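Local coordinates for 39 kDa initiator binding protein (Trichomonas vaginalis, PDB 1PP7) that binds the initiator element of core promoters, here that of the ferredoxin gene, through its N-terminal winged-helix-like domain and so probably directs transcription initiation, at residues 18-24 / 37-41; 66-70 / 83-87. All blocks are in the same frame, centred on the assembly; numbering follows the deposited sequence.

Contact 1. Residues 18-24 / 37-41. With ZN (zinc ion), chain I.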
loop_
_atom_site.group_PDB
_atom_site.type_symbol
_atom_site.label_atom_id
_atom_site.label_comp_id
_atom_site.label_asym_id
_atom_site.label_seq_id
_atom_site.Cartn_x
_atom_site.Cartn_y
_atom_site.Cartn_z
ATOM N N ILE C 18 -9.156 -9.039 -0.525
ATOM C CA ILE C 18 -8.003 -8.172 -0.692
ATOM C C ILE C 18 -6.970 -8.860 -1.632
ATOM O O ILE C 18 -6.376 -8.229 -2.507
ATOM C CB ILE C 18 -7.352 -7.871 0.688
ATOM C CG1 ILE C 18 -8.410 -7.420 1.708
ATOM C CG2 ILE C 18 -6.246 -6.868 0.518
ATOM C CD1 ILE C 18 -8.878 -5.979 1.583
ATOM N N VAL C 19 -6.760 -10.155 -1.459
ATOM C CA VAL C 19 -5.797 -10.862 -2.304
ATOM C C VAL C 19 -6.218 -10.715 -3.739
ATOM O O VAL C 19 -5.401 -10.434 -4.604
ATOM C CB VAL C 19 -5.708 -12.378 -2.012
ATOM C CG1 VAL C 19 -4.764 -13.018 -2.990
ATOM C CG2 VAL C 19 -5.230 -12.611 -0.628
ATOM N N ALA C 20 -7.509 -10.916 -3.973
ATOM C CA ALA C 20 -8.075 -10.786 -5.298
ATOM C C ALA C 20 -8.018 -9.359 -5.837
ATOM O O ALA C 20 -7.670 -9.179 -7.000
ATOM C CB ALA C 20 -9.517 -11.282 -5.314
ATOM N N ALA C 21 -8.356 -8.347 -5.025
ATOM C CA ALA C 21 -8.327 -6.968 -5.520
ATOM C C ALA C 21 -6.891 -6.548 -5.844
ATOM O O ALA C 21 -6.646 -5.657 -6.690
ATOM C CB ALA C 21 -8.890 -6.059 -4.504
ATOM N N LEU C 22 -5.936 -7.177 -5.153
ATOM C CA LEU C 22 -4.543 -6.873 -5.362
ATOM C C LEU C 22 -4.062 -7.522 -6.628
ATOM O O LEU C 22 -3.244 -6.983 -7.355
ATOM C CB LEU C 22 -3.745 -7.353 -4.174
ATOM C CG LEU C 22 -3.866 -6.331 -3.036
ATOM C CD1 LEU C 22 -3.334 -6.896 -1.686
ATOM C CD2 LEU C 22 -3.144 -5.064 -3.490
ATOM N N LYS C 23 -4.614 -8.677 -6.918
ATOM C CA LYS C 23 -4.223 -9.430 -8.104
ATOM C C LYS C 23 -4.870 -8.853 -9.375
ATOM O O LYS C 23 -4.339 -8.963 -10.480
ATOM C CB LYS C 23 -4.613 -10.912 -7.904
ATOM C CG LYS C 23 -3.704 -11.934 -8.585
ATOM C CD LYS C 23 -4.057 -13.368 -8.149
ATOM C CE LYS C 23 -3.785 -13.612 -6.655
ATOM N NZ LYS C 23 -4.021 -15.041 -6.247
ATOM N N ARG C 24 -5.985 -8.178 -9.203
ATOM C CA ARG C 24 -6.705 -7.667 -10.348
ATOM C C ARG C 24 -5.950 -6.661 -11.194
ATOM O O ARG C 24 -5.365 -5.718 -10.660
ATOM C CB ARG C 24 -8.021 -7.093 -9.869
ATOM C CG ARG C 24 -8.840 -6.447 -10.906
ATOM C CD ARG C 24 -10.018 -5.753 -10.249
ATOM N NE ARG C 24 -10.834 -5.158 -11.298
ATOM C CZ ARG C 24 -11.915 -4.407 -11.125
ATOM N NH1 ARG C 24 -12.380 -4.108 -9.915
ATOM N NH2 ARG C 24 -12.521 -3.960 -12.202
ATOM N N LYS C 37 -5.826 0.470 -4.419
ATOM C CA LYS C 37 -5.294 -0.778 -3.908
ATOM C C LYS C 37 -4.465 -0.395 -2.648
ATOM O O LYS C 37 -4.615 -1.024 -1.599
ATOM C CB LYS C 37 -4.411 -1.482 -4.938
ATOM C CG LYS C 37 -5.242 -1.962 -6.115
ATOM C CD LYS C 37 -4.384 -2.339 -7.300
ATOM C CE LYS C 37 -4.979 -3.532 -8.012
ATOM N NZ LYS C 37 -4.385 -3.781 -9.391
ATOM N N LEU C 38 -3.631 0.642 -2.730
ATOM C CA LEU C 38 -2.849 1.024 -1.558
ATOM C C LEU C 38 -3.812 1.357 -0.454
ATOM O O LEU C 38 -3.624 0.924 0.683
ATOM C CB LEU C 38 -1.990 2.269 -1.801
ATOM C CG LEU C 38 -0.488 2.136 -1.555
ATOM C CD1 LEU C 38 0.159 3.515 -1.451
ATOM C CD2 LEU C 38 -0.240 1.266 -0.313
ATOM N N HIS C 39 -4.862 2.093 -0.811
ATOM C CA HIS C 39 -5.820 2.551 0.158
ATOM C C HIS C 39 -6.583 1.429 0.809
ATOM O O HIS C 39 -6.769 1.438 2.045
ATOM C CB HIS C 39 -6.773 3.611 -0.444
ATOM C CG HIS C 39 -7.338 4.551 0.573
ATOM N ND1 HIS C 39 -8.547 4.326 1.209
ATOM C CD2 HIS C 39 -6.795 5.643 1.172
ATOM C CE1 HIS C 39 -8.723 5.237 2.157
ATOM N NE2 HIS C 39 -7.673 6.048 2.158
ATOM N N MET C 40 -7.045 0.457 0.027
ATOM C CA MET C 40 -7.764 -0.655 0.675
ATOM C C MET C 40 -6.817 -1.425 1.572
ATOM O O MET C 40 -7.244 -1.965 2.542
ATOM C CB MET C 40 -8.300 -1.648 -0.330
ATOM C CG MET C 40 -9.329 -1.059 -1.217
ATOM S SD MET C 40 -9.867 -2.265 -2.477
ATOM C CE MET C 40 -9.369 -1.463 -4.102
ATOM N N LEU C 41 -5.537 -1.475 1.217
ATOM C CA LEU C 41 -4.559 -2.236 1.963
ATOM C C LEU C 41 -4.347 -1.587 3.315
ATOM O O LEU C 41 -4.426 -2.212 4.333
ATOM C CB LEU C 41 -3.231 -2.253 1.212
ATOM C CG LEU C 41 -2.603 -3.618 1.048
ATOM C CD1 LEU C 41 -1.095 -3.542 1.201
ATOM C CD2 LEU C 41 -3.187 -4.546 2.096
HETATM ZN ZN ZN I . -10.223 3.305 0.594
HETATM O O HOH W 1 -10.743 1.510 1.958
#
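Ile18 and Leu22 of one helix face Leu41 and Lys37 of another that runs nearly antiparallel to it, the short axes coming within 10.3 Å at 163° between their directions. At the Ile18 end of the interface, CG2 of Ile18 lies 4.2 Å from CD2 of Leu41; this branch stands anti to the backbone N of Ile18, which puts it on the side facing the second helix. Leu22 brings its two methyls to different neighbours: CD1 leans on CG of Leu41, while CD2 packs against CB of Lys37, and the side chains of Leu22 and Lys37 lie alongside each other and point opposite ways. To one side of these pairs the methyl of Ala21 approaches the sulfur of Met40, CB to SD 4.4 Å, a loose apolar touch.

Lys37 covers the most ground. Its aliphatic chain, bent at chi3 (144°), passes the C-terminal end of helix 16-23 with CE 3.0 Å from the carbonyl O of Ala21, and its NZ donates to the O of Arg24 at 2.5 Å, almost in line with the carbonyl bond (174°). The buried ammonium is thus held by two carbonyl oxygens, that of Arg24 just past helix 16-23 and that of Ser32 in the loop leading to helix 34-45. The guanidinium of Arg24 turns elsewhere, to a salt bridge with Asp29.

On another face of the second helix, His39 binds zinc through ND1 at 2.1 Å, a water at 2.3 Å being a further ligand, while NE2 is hydrogen-bonded to the O of Thr111. The whole is an antiparallel helix pair within the helical part of the initiator-binding domain, joined by apolar side chains and closed by a lysine over a helix C terminus.

Contact 2. Residues 66-70 / 83-87. With nucleotides of chain B; nucleotides of chain A.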
loop_
_atom_site.group_PDB
_atom_site.type_symbol
_atom_site.label_atom_id
_atom_site.label_comp_id
_atom_site.label_asym_id
_atom_site.label_seq_id
_atom_site.Cartn_x
_atom_site.Cartn_y
_atom_site.Cartn_z
ATOM N N LYS C 66 3.479 5.287 6.593
ATOM C CA LYS C 66 4.830 4.841 6.458
ATOM C C LYS C 66 4.677 3.461 5.934
ATOM O O LYS C 66 3.626 2.845 6.137
ATOM C CB LYS C 66 5.544 4.808 7.801
ATOM C CG LYS C 66 4.823 4.019 8.920
ATOM C CD LYS C 66 5.844 3.799 10.053
ATOM C CE LYS C 66 5.189 3.665 11.446
ATOM N NZ LYS C 66 6.176 3.156 12.523
ATOM N N MET C 67 5.723 2.954 5.283
ATOM C CA MET C 67 5.647 1.620 4.739
ATOM C C MET C 67 7.035 1.088 4.516
ATOM O O MET C 67 8.002 1.839 4.576
ATOM C CB MET C 67 4.870 1.627 3.389
ATOM C CG MET C 67 5.648 2.125 2.163
ATOM S SD MET C 67 4.642 1.949 0.591
ATOM C CE MET C 67 4.394 3.579 0.134
ATOM N N LYS C 68 7.114 -0.232 4.321
ATOM C CA LYS C 68 8.348 -0.898 3.968
ATOM C C LYS C 68 8.062 -1.293 2.493
ATOM O O LYS C 68 7.362 -2.268 2.216
ATOM C CB LYS C 68 8.550 -2.116 4.866
ATOM C CG LYS C 68 8.984 -1.764 6.279
ATOM C CD LYS C 68 9.662 -2.945 6.952
ATOM C CE LYS C 68 10.128 -2.566 8.372
ATOM N NZ LYS C 68 11.098 -3.509 9.052
ATOM N N LYS C 69 8.571 -0.526 1.536
ATOM C CA LYS C 69 8.260 -0.842 0.133
ATOM C C LYS C 69 8.587 -2.275 -0.255
ATOM O O LYS C 69 7.835 -2.923 -0.972
ATOM C CB LYS C 69 8.954 0.138 -0.807
ATOM C CG LYS C 69 8.483 1.521 -0.538
ATOM C CD LYS C 69 8.927 2.476 -1.572
ATOM C CE LYS C 69 10.366 2.901 -1.324
ATOM N NZ LYS C 69 10.903 3.512 -2.572
ATOM N N LYS C 70 9.709 -2.767 0.239
ATOM C CA LYS C 70 10.110 -4.119 -0.060
ATOM C C LYS C 70 8.945 -5.123 0.194
ATOM O O LYS C 70 8.669 -5.948 -0.665
ATOM C CB LYS C 70 11.360 -4.451 0.770
ATOM C CG LYS C 70 12.130 -5.657 0.282
ATOM C CD LYS C 70 13.623 -5.448 0.487
ATOM C CE LYS C 70 14.422 -6.694 0.093
ATOM N NZ LYS C 70 15.913 -6.532 0.329
ATOM N N LEU C 83 6.977 -0.555 -7.901
ATOM C CA LEU C 83 6.285 0.127 -6.807
ATOM C C LEU C 83 6.716 1.608 -6.857
ATOM O O LEU C 83 5.838 2.501 -6.820
ATOM C CB LEU C 83 6.664 -0.428 -5.447
ATOM C CG LEU C 83 5.604 -0.488 -4.351
ATOM C CD1 LEU C 83 6.336 -0.493 -3.046
ATOM C CD2 LEU C 83 4.624 0.642 -4.378
ATOM N N ASN C 84 8.049 1.854 -6.940
ATOM C CA ASN C 84 8.595 3.213 -6.978
ATOM C C ASN C 84 8.050 3.950 -8.173
ATOM O O ASN C 84 7.669 5.109 -8.065
ATOM C CB ASN C 84 10.122 3.272 -7.120
ATOM C CG ASN C 84 10.891 2.585 -5.968
ATOM O OD1 ASN C 84 10.459 2.603 -4.796
ATOM N ND2 ASN C 84 12.075 2.015 -6.300
ATOM N N VAL C 85 8.029 3.301 -9.334
ATOM C CA VAL C 85 7.532 3.967 -10.509
ATOM C C VAL C 85 6.044 4.429 -10.275
ATOM O O VAL C 85 5.667 5.567 -10.620
ATOM C CB VAL C 85 7.684 3.028 -11.744
ATOM C CG1 VAL C 85 6.737 3.424 -12.846
ATOM C CG2 VAL C 85 9.131 3.108 -12.289
ATOM N N ASN C 86 5.209 3.551 -9.697
ATOM C CA ASN C 86 3.823 3.892 -9.412
ATOM C C ASN C 86 3.679 5.057 -8.389
ATOM O O ASN C 86 2.771 5.926 -8.558
ATOM C CB ASN C 86 3.057 2.664 -8.886
ATOM C CG ASN C 86 2.767 1.614 -9.975
ATOM O OD1 ASN C 86 2.904 1.868 -11.204
ATOM N ND2 ASN C 86 2.370 0.438 -9.528
ATOM N N LEU C 87 4.515 5.065 -7.333
ATOM C CA LEU C 87 4.440 6.150 -6.340
ATOM C C LEU C 87 4.780 7.492 -7.055
ATOM O O LEU C 87 4.037 8.506 -6.931
ATOM C CB LEU C 87 5.398 5.898 -5.153
ATOM C CG LEU C 87 5.100 4.601 -4.373
ATOM C CD1 LEU C 87 6.064 4.486 -3.294
ATOM C CD2 LEU C 87 3.754 4.589 -3.784
ATOM P P DA B 3 14.249 4.575 -1.021
ATOM O OP1 DA B 3 13.847 5.727 -0.153
ATOM O OP2 DA B 3 13.459 3.321 -1.031
ATOM O "O5'" DA B 3 14.310 5.083 -2.519
ATOM C "C5'" DA B 3 14.690 6.424 -2.797
ATOM C "C4'" DA B 3 14.759 6.622 -4.290
ATOM O "O4'" DA B 3 15.775 5.776 -4.891
ATOM C "C3'" DA B 3 13.474 6.343 -5.082
ATOM O "O3'" DA B 3 13.496 7.343 -6.070
ATOM C "C2'" DA B 3 13.781 5.028 -5.767
ATOM C "C1'" DA B 3 15.240 5.251 -6.084
ATOM N N9 DA B 3 16.027 4.089 -6.509
ATOM C C8 DA B 3 15.957 2.772 -6.096
ATOM N N7 DA B 3 16.795 1.970 -6.732
ATOM C C5 DA B 3 17.454 2.811 -7.612
ATOM C C6 DA B 3 18.453 2.571 -8.592
ATOM N N6 DA B 3 18.983 1.362 -8.834
ATOM N N1 DA B 3 18.886 3.634 -9.324
ATOM C C2 DA B 3 18.351 4.851 -9.076
ATOM N N3 DA B 3 17.413 5.201 -8.177
ATOM C C4 DA B 3 17.001 4.123 -7.475
ATOM P P DT A 7 0.886 -2.755 -11.952
ATOM O OP1 DT A 7 -0.006 -3.953 -11.787
ATOM O OP2 DT A 7 1.458 -2.058 -10.755
ATOM O "O5'" DT A 7 2.121 -3.189 -12.843
ATOM C "C5'" DT A 7 1.942 -4.203 -13.819
ATOM C "C4'" DT A 7 3.259 -4.543 -14.466
ATOM O "O4'" DT A 7 3.584 -3.574 -15.491
ATOM C "C3'" DT A 7 4.453 -4.612 -13.515
ATOM O "O3'" DT A 7 5.061 -5.900 -13.634
ATOM C "C2'" DT A 7 5.365 -3.510 -14.018
ATOM C "C1'" DT A 7 4.963 -3.372 -15.475
ATOM N N1 DT A 7 5.236 -2.066 -16.091
ATOM C C2 DT A 7 5.837 -2.081 -17.328
ATOM O O2 DT A 7 6.149 -3.129 -17.878
ATOM N N3 DT A 7 6.081 -0.829 -17.887
ATOM C C4 DT A 7 5.780 0.411 -17.311
ATOM O O4 DT A 7 6.049 1.474 -17.919
ATOM C C5 DT A 7 5.143 0.337 -15.984
ATOM C C7 DT A 7 4.769 1.606 -15.280
ATOM C C6 DT A 7 4.914 -0.879 -15.459
ATOM P P DC A 6 -2.696 2.703 -12.397
ATOM O OP1 DC A 6 -2.845 1.647 -11.336
ATOM O OP2 DC A 6 -3.335 4.057 -12.227
ATOM O "O5'" DC A 6 -1.136 2.892 -12.745
ATOM C "C5'" DC A 6 -0.143 1.889 -12.436
ATOM C "C4'" DC A 6 -0.287 0.674 -13.328
ATOM O "O4'" DC A 6 -0.140 1.078 -14.705
ATOM C "C3'" DC A 6 0.741 -0.447 -13.119
ATOM O "O3'" DC A 6 0.122 -1.695 -12.871
ATOM C "C2'" DC A 6 1.505 -0.556 -14.428
ATOM C "C1'" DC A 6 0.567 0.078 -15.430
ATOM N N1 DC A 6 1.248 0.753 -16.544
ATOM C C2 DC A 6 1.869 -0.020 -17.527
ATOM O O2 DC A 6 1.887 -1.250 -17.403
ATOM N N3 DC A 6 2.433 0.591 -18.579
ATOM C C4 DC A 6 2.417 1.932 -18.665
ATOM N N4 DC A 6 2.985 2.486 -19.724
ATOM C C5 DC A 6 1.824 2.749 -17.665
ATOM C C6 DC A 6 1.259 2.122 -16.629
#
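Met67, on strand 65-67, and Leu87 meet tip to tip: the CE methyl of Met67 is 3.9 Å from CD1 of Leu87 and nearly as close to its other methyl. A first torsion of 78° sets CG of Met67 between the backbone N and the carbonyl carbon, and the chain then bends at chi3 to carry CE to the helix. Trp105 of strand 102-106 touches both residues, extending this apolar patch into the sheet.

Past Lys68, at the N-cap of helix 69-76, Lys69 does the rest. Its CB lies 3.5 Å from CD1 of Leu83 and its CD 3.9 Å from CD1 of Leu87, so the aliphatic part rests on two leucines of one helix. A bend at chi3 (-80°) then turns NZ toward the DNA. There NZ donates to OD1 of Asn84 at 2.4 Å, a doubtful length, the lysine chain running roughly perpendicular to the asparagine side chain, and makes a weak hydrogen bond of 3.0 Å to OP2 of DA3 in chain B.

Farther along helix 80-89, Asn86 ND2 donates to OP2 of DT7 in chain A at 2.9 Å, and CG1 of Val85 lies 3.6 Å from that thymine's methyl, C7. Lys69 is thus probably placed between the Asn84 amide oxygen and a chain B phosphate, Asn86 holds one of chain A, and helix 80-89, packed on residues 66-70, meets both strands.

How the contacts relate
From the N terminus, contact 1 comes first: twelve residues, the last three already helical, lie between 18-24 and 37-41, which bring helix 16-23 and helix 34-45 together and close that loop. Only after it is complete does contact 2 open, where strand 65-67 runs into helix 69-76; its loop, largely helical, closes on helix 80-89. The two lie in series, neither nesting nor crossing, with centres 15 Å apart on opposite sides of the chain's centre. Two elements bridge them: helix 69-76 touches Leu22 and Leu41 through Met76 and Val75, and Phe34 of helix 34-45 packs on Leu83 and Leu87. Contact 2 itself adds the sheet, through Met67 on strand 65-67.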